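Type III effector NopAA (Sinorhizobium fredii USDA 257, PDB 6SDU) hydrolyses xyloglucan as a secreted type III effector of the glycosyl hydrolase 12 family and probably also has cellulase activity. Local coordinates at residues G46-S51 with W58-D63; Q64-G69 with I218-G223; W111-K116 with D206-S211. All blocks are in the same frame, centred on the assembly; numbering follows the deposited sequence.

Contact 1: G46-S51 with W58-D63; sequences GPQTIS and WSVWSD
Gln48 OE1 is gripped by more than one hydroxyl: Ser62 OG donates to it from across the strand pair, 2.9 Å away, and Ser72 OG bonds to it from strand 72-83 of the facing sheet. The Ser62 hydroxyl arrives in the plane of the amide carbonyl, on a lone pair, with a C=O...O angle of 120°. Gln48 CG stands anti to the backbone N (chi1 -179°) and the chain runs on extended, which brings OE1 to that hydroxyl. NE2 bonds Asn38 OD1, so both ends of the buried amide are held, consistent with one defined orientation. Ser62 OG has a second partner in Gln64 NE2.

The two segments are the arms of an antiparallel beta hairpin, strands 48-54 and 57-62, at one side of the beta-sandwich of this glycosyl hydrolase 12 domain. Thr49 and Trp61 form a hydrogen-bonded pair, with Thr49 N to Trp61 O at 2.9 Å and Trp61 N to Thr49 O at 3.0 Å; Ser51 and Ser59 repeat the pattern. Beyond the last pair, Asp63 N still reaches Pro47 O at 3.0 Å and extends the ladder into the loop.

On the face shared by Gln48, Ile50 and Val60, Ile50 CD1 packs obliquely against the Trp58 ring, 3.8 Å from CZ3, while Val60 CG2 lies 3.8 Å from Gln48 CG. This side looks into the sandwich, for Trp58 meets Trp36 edge-to-face and touches Val76, and Val60 touches Pro74, all three partners in the other sheet. The other face is more open: there the Trp61 side chain reaches across toward Pro47, and Pro47 CB meets CZ3 at the ring edge, 3.9 Å away.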
loop_
_atom_site.group_PDB
_atom_site.type_symbol
_atom_site.label_atom_id
_atom_site.label_comp_id
_atom_site.label_asym_id
_atom_site.label_seq_id
_atom_site.Cartn_x
_atom_site.Cartn_y
_atom_site.Cartn_z
ATOM N N GLY A 46 -15.126 -12.262 1.362
ATOM C CA GLY A 46 -16.321 -11.716 0.781
ATOM C C GLY A 46 -16.134 -11.425 -0.685
ATOM O O GLY A 46 -15.022 -11.460 -1.216
ATOM N N PRO A 47 -17.229 -11.121 -1.372
ATOM C CA PRO A 47 -17.127 -10.831 -2.806
ATOM C C PRO A 47 -16.255 -9.612 -3.043
ATOM O O PRO A 47 -16.233 -8.675 -2.240
ATOM C CB PRO A 47 -18.582 -10.576 -3.229
ATOM C CG PRO A 47 -19.344 -10.392 -1.949
ATOM C CD PRO A 47 -18.619 -11.132 -0.888
ATOM N N GLN A 48 -15.519 -9.642 -4.151
ATOM C CA GLN A 48 -14.655 -8.530 -4.508
ATOM C C GLN A 48 -14.498 -8.516 -6.013
ATOM O O GLN A 48 -14.067 -9.524 -6.583
ATOM C CB GLN A 48 -13.282 -8.665 -3.851
ATOM C CG GLN A 48 -12.360 -7.524 -4.164
ATOM C CD GLN A 48 -11.081 -7.558 -3.361
ATOM O OE1 GLN A 48 -11.053 -7.194 -2.180
ATOM N NE2 GLN A 48 -9.998 -7.958 -4.012
ATOM N N THR A 49 -14.695 -7.345 -6.628
ATOM C CA THR A 49 -14.595 -7.213 -8.082
ATOM C C THR A 49 -13.710 -6.024 -8.424
ATOM O O THR A 49 -14.009 -4.877 -8.058
ATOM C CB THR A 49 -15.990 -7.048 -8.710
ATOM O OG1 THR A 49 -16.756 -8.241 -8.499
ATOM C CG2 THR A 49 -15.909 -6.728 -10.220
ATOM N N ILE A 50 -12.648 -6.299 -9.156
ATOM C CA ILE A 50 -11.730 -5.282 -9.650
ATOM C C ILE A 50 -12.039 -5.048 -11.127
ATOM O O ILE A 50 -12.376 -5.989 -11.861
ATOM C CB ILE A 50 -10.272 -5.736 -9.415
ATOM C CG1 ILE A 50 -9.265 -4.610 -9.681
ATOM C CG2 ILE A 50 -9.971 -7.001 -10.216
ATOM C CD1 ILE A 50 -7.846 -4.990 -9.252
ATOM N N SER A 51 -12.022 -3.785 -11.549
ATOM C CA SER A 51 -12.195 -3.437 -12.957
ATOM C C SER A 51 -11.114 -2.444 -13.339
ATOM O O SER A 51 -10.747 -1.581 -12.531
ATOM C CB SER A 51 -13.593 -2.866 -13.271
ATOM O OG SER A 51 -13.730 -1.554 -12.760
ATOM N N TRP A 58 -8.330 2.578 -12.498
ATOM C CA TRP A 58 -8.923 1.320 -12.080
ATOM C C TRP A 58 -9.781 1.530 -10.839
ATOM O O TRP A 58 -9.829 2.622 -10.254
ATOM C CB TRP A 58 -7.854 0.244 -11.844
ATOM C CG TRP A 58 -6.905 0.458 -10.725
ATOM C CD1 TRP A 58 -5.789 1.272 -10.725
ATOM C CD2 TRP A 58 -6.903 -0.220 -9.460
ATOM N NE1 TRP A 58 -5.128 1.161 -9.518
ATOM C CE2 TRP A 58 -5.787 0.258 -8.725
ATOM C CE3 TRP A 58 -7.728 -1.189 -8.881
ATOM C CZ2 TRP A 58 -5.480 -0.206 -7.437
ATOM C CZ3 TRP A 58 -7.445 -1.620 -7.589
ATOM C CH2 TRP A 58 -6.324 -1.136 -6.883
ATOM N N SER A 59 -10.528 0.482 -10.497
ATOM C CA SER A 59 -11.463 0.524 -9.391
ATOM C C SER A 59 -11.610 -0.881 -8.811
ATOM O O SER A 59 -11.320 -1.880 -9.482
ATOM C CB SER A 59 -12.806 1.100 -9.896
ATOM O OG SER A 59 -13.881 0.707 -9.084
ATOM N N VAL A 60 -12.042 -0.944 -7.546
ATOM C CA VAL A 60 -12.359 -2.200 -6.871
ATOM C C VAL A 60 -13.507 -1.976 -5.881
ATOM O O VAL A 60 -13.553 -0.955 -5.178
ATOM C CB VAL A 60 -11.126 -2.792 -6.165
ATOM C CG1 VAL A 60 -10.570 -1.801 -5.149
ATOM C CG2 VAL A 60 -11.505 -4.107 -5.505
ATOM N N TRP A 61 -14.463 -2.908 -5.866
ATOM C CA TRP A 61 -15.535 -2.962 -4.869
ATOM C C TRP A 61 -15.403 -4.231 -4.050
ATOM O O TRP A 61 -15.133 -5.294 -4.608
ATOM C CB TRP A 61 -16.902 -2.930 -5.515
ATOM C CG TRP A 61 -18.055 -3.182 -4.593
ATOM C CD1 TRP A 61 -18.831 -2.225 -3.920
ATOM C CD2 TRP A 61 -18.643 -4.457 -4.272
ATOM N NE1 TRP A 61 -19.831 -2.850 -3.207
ATOM C CE2 TRP A 61 -19.760 -4.206 -3.415
ATOM C CE3 TRP A 61 -18.349 -5.775 -4.626
ATOM C CZ2 TRP A 61 -20.548 -5.236 -2.877
ATOM C CZ3 TRP A 61 -19.158 -6.808 -4.100
ATOM C CH2 TRP A 61 -20.250 -6.521 -3.241
ATOM N N SER A 62 -15.563 -4.128 -2.733
ATOM C CA SER A 62 -15.348 -5.286 -1.876
ATOM C C SER A 62 -16.302 -5.237 -0.701
ATOM O O SER A 62 -16.525 -4.173 -0.135
ATOM C CB SER A 62 -13.874 -5.337 -1.393
ATOM O OG SER A 62 -13.536 -6.570 -0.773
ATOM N N ASP A 63 -16.857 -6.392 -0.340
ATOM C CA ASP A 63 -17.763 -6.582 0.801
ATOM C C ASP A 63 -17.165 -7.616 1.766
ATOM O O ASP A 63 -17.523 -8.796 1.719
ATOM C CB ASP A 63 -19.144 -7.049 0.268
ATOM C CG ASP A 63 -20.157 -7.286 1.370
ATOM O OD1 ASP A 63 -19.815 -7.119 2.558
ATOM O OD2 ASP A 63 -21.315 -7.659 1.045
#

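Contact 2: Q64-G69 with I218-G223; sequences QPNTPG and ITSSPG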
loop_
_atom_site.group_PDB
_atom_site.type_symbol
_atom_site.label_atom_id
_atom_site.label_comp_id
_atom_site.label_asym_id
_atom_site.label_seq_id
_atom_site.Cartn_x
_atom_site.Cartn_y
_atom_site.Cartn_z
ATOM N N GLN A 64 -16.271 -7.174 2.648
ATOM C CA GLN A 64 -15.577 -8.038 3.602
ATOM C C GLN A 64 -16.201 -7.940 4.994
ATOM O O GLN A 64 -16.621 -6.847 5.413
ATOM C CB GLN A 64 -14.095 -7.665 3.659
ATOM C CG GLN A 64 -13.418 -7.778 2.291
ATOM C CD GLN A 64 -13.608 -9.153 1.662
ATOM O OE1 GLN A 64 -13.515 -10.169 2.352
ATOM N NE2 GLN A 64 -13.829 -9.193 0.345
ATOM N N PRO A 65 -16.335 -9.050 5.719
ATOM C CA PRO A 65 -17.041 -9.007 7.006
ATOM C C PRO A 65 -16.246 -8.309 8.098
ATOM O O PRO A 65 -15.012 -8.184 8.049
ATOM C CB PRO A 65 -17.241 -10.487 7.344
ATOM C CG PRO A 65 -16.029 -11.147 6.748
ATOM C CD PRO A 65 -15.796 -10.401 5.442
ATOM N N ASN A 66 -16.987 -7.905 9.131
ATOM C CA ASN A 66 -16.433 -7.237 10.316
ATOM C C ASN A 66 -15.775 -8.249 11.264
ATOM O O ASN A 66 -16.247 -8.546 12.366
ATOM C CB ASN A 66 -17.503 -6.449 11.054
ATOM C CG ASN A 66 -16.890 -5.448 11.997
ATOM O OD1 ASN A 66 -15.856 -4.865 11.683
ATOM N ND2 ASN A 66 -17.448 -5.326 13.197
ATOM N N THR A 67 -14.668 -8.807 10.805
ATOM C CA THR A 67 -13.936 -9.825 11.542
ATOM C C THR A 67 -12.459 -9.471 11.546
ATOM O O THR A 67 -12.010 -8.673 10.713
ATOM C CB THR A 67 -14.161 -11.209 10.916
ATOM O OG1 THR A 67 -13.554 -11.269 9.619
ATOM C CG2 THR A 67 -15.637 -11.487 10.772
ATOM N N PRO A 68 -11.670 -10.056 12.456
ATOM C CA PRO A 68 -10.243 -9.690 12.540
ATOM C C PRO A 68 -9.443 -10.024 11.281
ATOM O O PRO A 68 -9.700 -11.006 10.587
ATOM C CB PRO A 68 -9.727 -10.530 13.727
ATOM C CG PRO A 68 -10.972 -10.971 14.498
ATOM C CD PRO A 68 -12.047 -11.063 13.466
ATOM N N GLY A 69 -8.424 -9.217 11.029
ATOM C CA GLY A 69 -7.421 -9.546 10.022
ATOM C C GLY A 69 -7.718 -8.968 8.655
ATOM O O GLY A 69 -8.871 -8.739 8.274
ATOM N N ILE A 218 -7.984 -4.392 2.849
ATOM C CA ILE A 218 -9.321 -4.304 3.436
ATOM C C ILE A 218 -9.434 -5.276 4.599
ATOM O O ILE A 218 -9.304 -6.495 4.435
ATOM C CB ILE A 218 -10.412 -4.567 2.393
ATOM C CG1 ILE A 218 -10.248 -3.605 1.231
ATOM C CG2 ILE A 218 -11.819 -4.422 3.030
ATOM C CD1 ILE A 218 -11.140 -3.905 0.096
ATOM N N THR A 219 -9.709 -4.737 5.778
ATOM C CA THR A 219 -10.025 -5.589 6.907
ATOM C C THR A 219 -11.534 -5.779 7.030
ATOM O O THR A 219 -12.000 -6.898 7.258
ATOM C CB THR A 219 -9.387 -5.028 8.190
ATOM O OG1 THR A 219 -7.959 -5.201 8.107
ATOM C CG2 THR A 219 -9.898 -5.763 9.440
ATOM N N SER A 220 -12.312 -4.713 6.872
ATOM C CA SER A 220 -13.766 -4.820 6.952
ATOM C C SER A 220 -14.421 -3.806 6.007
ATOM O O SER A 220 -14.002 -2.647 5.958
ATOM C CB SER A 220 -14.186 -4.620 8.412
ATOM O OG SER A 220 -15.552 -4.308 8.551
ATOM N N SER A 221 -15.428 -4.244 5.237
ATOM C CA SER A 221 -16.215 -3.326 4.417
ATOM C C SER A 221 -17.641 -3.851 4.279
ATOM O O SER A 221 -18.147 -3.975 3.159
ATOM C CB SER A 221 -15.585 -3.139 3.030
ATOM O OG SER A 221 -15.504 -4.362 2.326
ATOM N N PRO A 222 -18.328 -4.127 5.388
ATOM C CA PRO A 222 -19.610 -4.838 5.312
ATOM C C PRO A 222 -20.644 -4.019 4.551
ATOM O O PRO A 222 -20.785 -2.812 4.764
ATOM C CB PRO A 222 -20.006 -5.016 6.778
ATOM C CG PRO A 222 -18.814 -4.567 7.574
ATOM C CD PRO A 222 -18.086 -3.613 6.745
ATOM N N GLY A 223 -21.375 -4.689 3.673
ATOM C CA GLY A 223 -22.320 -4.024 2.803
ATOM C C GLY A 223 -21.707 -3.608 1.498
ATOM O O GLY A 223 -22.423 -3.106 0.620
#
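The loop leaving strand 57-62 packs here, through Gln64 and its neighbours, on the corner where strand 208-218 gives way to the crossing toward strand 225-236. Gln64 and Ser221 are joined by two bonds. Gln64 N donates to Ser221 OG at 2.9 Å with an N-H...O angle of 168°, and Ser221 N returns a bond of 2.9 Å to Gln64 O, its donor tilted 32° from the carbonyl plane. Ser221 OG sits between its own backbone N and carbonyl carbon (chi1 60°), a torsion that turns the hydroxyl to Gln64 N; the same oxygen also bonds Ser62 O.

The Gln64 side chain is bent at chi2. It and the Ile218 side chain cross at about a right angle, with Gln64 CG 3.8 Å from Ile218 CG2, before the amide leads off to Gly46 N through OE1.

Thr219 and Ser220 together face Ala103 in a classic beta bulge, at the point where the chain passes from one sheet of the sandwich toward the other. Asn66, at the centre of an inverse gamma turn, meets this bulge: Ser220 OG donates to Asn66 OD1 at 3.2 Å, a longer bond whose donor is tilted out of the carbonyl plane. Pro222 CG lies alongside, 4.2 Å from Asn66 CB.

Farther along, Thr219 CG2 comes within 3.4 Å of Gly69 O and 3.8 Å of Thr67 O. Lys71 NZ bonds Thr67 O, Gly69 O and Thr219 O, so a single ammonium group ties carbonyls of both segments together. Gly69 directly precedes Ile70, which lines the glucopyranose pocket, and the loop thus runs down to the edge of the sugar site.

Contact 3: W111-K116 with D206-S211; sequences WDSSNK and DIEVGS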
loop_
_atom_site.group_PDB
_atom_site.type_symbol
_atom_site.label_atom_id
_atom_site.label_comp_id
_atom_site.label_asym_id
_atom_site.label_seq_id
_atom_site.Cartn_x
_atom_site.Cartn_y
_atom_site.Cartn_z
ATOM N N TRP A 111 8.506 -3.343 -2.642
ATOM C CA TRP A 111 9.284 -4.527 -2.305
ATOM C C TRP A 111 10.677 -4.470 -2.919
ATOM O O TRP A 111 10.890 -3.858 -3.964
ATOM C CB TRP A 111 8.610 -5.786 -2.809
ATOM C CG TRP A 111 7.288 -6.078 -2.192
ATOM C CD1 TRP A 111 6.050 -5.613 -2.586
ATOM C CD2 TRP A 111 7.070 -6.901 -1.053
ATOM N NE1 TRP A 111 5.070 -6.111 -1.736
ATOM C CE2 TRP A 111 5.676 -6.914 -0.799
ATOM C CE3 TRP A 111 7.920 -7.629 -0.213
ATOM C CZ2 TRP A 111 5.118 -7.645 0.248
ATOM C CZ3 TRP A 111 7.368 -8.355 0.834
ATOM C CH2 TRP A 111 5.978 -8.355 1.059
ATOM N N ASP A 112 11.628 -5.125 -2.277
ATOM C CA ASP A 112 12.887 -5.326 -2.967
ATOM C C ASP A 112 12.809 -6.642 -3.735
ATOM O O ASP A 112 11.868 -7.422 -3.572
ATOM C CB ASP A 112 14.056 -5.283 -1.990
ATOM C CG ASP A 112 14.076 -6.432 -1.015
ATOM O OD1 ASP A 112 13.006 -6.972 -0.667
ATOM O OD2 ASP A 112 15.190 -6.780 -0.572
ATOM N N SER A 113 13.783 -6.871 -4.622
ATOM C CA SER A 113 13.710 -8.049 -5.490
ATOM C C SER A 113 13.715 -9.355 -4.706
ATOM O O SER A 113 13.050 -10.320 -5.106
ATOM C CB SER A 113 14.851 -8.030 -6.506
ATOM O OG SER A 113 14.579 -7.034 -7.474
ATOM N N SER A 114 14.411 -9.390 -3.573
ATOM C CA SER A 114 14.496 -10.593 -2.756
ATOM C C SER A 114 13.279 -10.795 -1.862
ATOM O O SER A 114 13.136 -11.873 -1.283
ATOM C CB SER A 114 15.724 -10.498 -1.864
ATOM O OG SER A 114 15.566 -9.432 -0.943
ATOM N N ASN A 115 12.415 -9.782 -1.737
ATOM C CA ASN A 115 11.236 -9.800 -0.858
ATOM C C ASN A 115 11.615 -9.973 0.610
ATOM O O ASN A 115 10.830 -10.483 1.405
ATOM C CB ASN A 115 10.224 -10.875 -1.274
ATOM C CG ASN A 115 9.749 -10.713 -2.708
ATOM O OD1 ASN A 115 9.768 -11.659 -3.490
ATOM N ND2 ASN A 115 9.329 -9.508 -3.060
ATOM N N LYS A 116 12.771 -9.444 1.007
ATOM C CA LYS A 116 13.173 -9.438 2.404
ATOM C C LYS A 116 12.891 -8.107 3.059
ATOM O O LYS A 116 12.953 -8.004 4.285
ATOM C CB LYS A 116 14.672 -9.797 2.536
ATOM C CG LYS A 116 14.979 -11.252 2.109
ATOM C CD LYS A 116 14.977 -12.204 3.302
ATOM C CE LYS A 116 14.429 -13.587 2.928
ATOM N NZ LYS A 116 12.922 -13.757 3.042
ATOM N N ASP A 206 22.286 -0.957 -0.325
ATOM C CA ASP A 206 21.938 -0.617 -1.706
ATOM C C ASP A 206 20.979 -1.694 -2.212
ATOM O O ASP A 206 21.339 -2.667 -2.880
ATOM C CB ASP A 206 23.174 -0.490 -2.587
ATOM C CG ASP A 206 22.845 0.072 -3.969
ATOM O OD1 ASP A 206 21.844 0.821 -4.070
ATOM O OD2 ASP A 206 23.587 -0.213 -4.940
ATOM N N ILE A 207 19.724 -1.508 -1.833
ATOM C CA ILE A 207 18.653 -2.440 -2.139
ATOM C C ILE A 207 18.361 -2.430 -3.638
ATOM O O ILE A 207 18.371 -1.370 -4.286
ATOM C CB ILE A 207 17.453 -1.981 -1.293
ATOM C CG1 ILE A 207 16.268 -2.904 -1.315
ATOM C CG2 ILE A 207 16.990 -0.596 -1.726
ATOM C CD1 ILE A 207 15.104 -2.276 -0.550
ATOM N N GLU A 208 18.098 -3.604 -4.208
ATOM C CA GLU A 208 17.581 -3.671 -5.573
ATOM C C GLU A 208 16.058 -3.563 -5.504
ATOM O O GLU A 208 15.387 -4.470 -5.006
ATOM C CB GLU A 208 17.991 -4.944 -6.312
ATOM C CG GLU A 208 17.616 -4.783 -7.786
ATOM C CD GLU A 208 18.076 -5.891 -8.700
ATOM O OE1 GLU A 208 19.294 -5.956 -8.969
ATOM O OE2 GLU A 208 17.212 -6.659 -9.192
ATOM N N VAL A 209 15.529 -2.435 -5.970
ATOM C CA VAL A 209 14.095 -2.157 -5.965
ATOM C C VAL A 209 13.391 -3.087 -6.948
ATOM O O VAL A 209 13.666 -3.069 -8.154
ATOM C CB VAL A 209 13.845 -0.677 -6.293
ATOM C CG1 VAL A 209 12.344 -0.305 -6.268
ATOM C CG2 VAL A 209 14.648 0.187 -5.332
ATOM N N GLY A 210 12.454 -3.882 -6.439
ATOM C CA GLY A 210 11.731 -4.874 -7.210
ATOM C C GLY A 210 10.407 -4.365 -7.737
ATOM O O GLY A 210 10.243 -4.179 -8.943
ATOM N N SER A 211 9.424 -4.198 -6.854
ATOM C CA SER A 211 8.080 -3.830 -7.276
ATOM C C SER A 211 7.547 -2.619 -6.514
ATOM O O SER A 211 7.732 -2.509 -5.298
ATOM C CB SER A 211 7.145 -5.022 -7.070
ATOM O OG SER A 211 5.956 -4.848 -7.806
#
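A first torsion that sets Ile207 CG1 anti to its backbone N (chi1 -173°) brings this carbon to Asp112 CB in a tight contact of 3.3 Å, and the two side chains cross at about a right angle. Asp112 CG is lodged between its own backbone N and carbonyl carbon (chi1 67°), which turns the carboxylate back into the type I turn from Asp112 to Asn115: OD2 takes a 2.7 Å bond from Ser114 OG, which comes from above the carboxylate plane, and OD1 accepts from His117 N.

A classic beta bulge shapes the backbone here, with Gly210 and Ser211 both facing Trp111. Trp111 O is met by two donors from the same face of its plane, Gly210 N at 2.9 Å and the more distant Ser211 N at 3.3 Å, while Trp111 N donates to Ser211 O. Gly210, lacking a side chain on the side of Asp112 C and Ser113 N, lets the strands come this close. Past the bulge, Ser113 N lies nearly in line with the Glu208 carbonyl and donates to its O at 2.9 Å. The Ser113 hydroxyl reaches Glu208 OE2 on the anti side of the carboxylate, at 3.2 Å, both residues being exposed to solvent.

Trp111 extends away from Ser211; NE1 bonds Asp109 OD2, and the indole meets His173 with the planes about 35° apart. The pairing joins the end of strand 103-112 to the start of strand 208-218, which is flanked on its other side by strand 72-83 through Val209 and Gly210, while Val209 also touches Leu195 of helix 191-200.

Contacts 1 and 2 adjoin, with centres 13 Å apart, whereas contact 3 lies on the opposite side of the chain's centre, 28 and 30 Å from them. All three are partly buried. Contact 1 pairs two strands of the six-stranded sheet in a regular hairpin ladder, with one buried face of polar and apolar side chains; contact 3 pairs two strands of the nine-stranded sheet. Contact 2 has no strand pairing and relies on serine, asparagine and carbonyl groups in loops that join the two sheets. Backbone atoms of contact 1, Ser62 O and Gly46 N, bond contact 2 directly. Contacts 2 and 3 involve the two ends of strand 208-218.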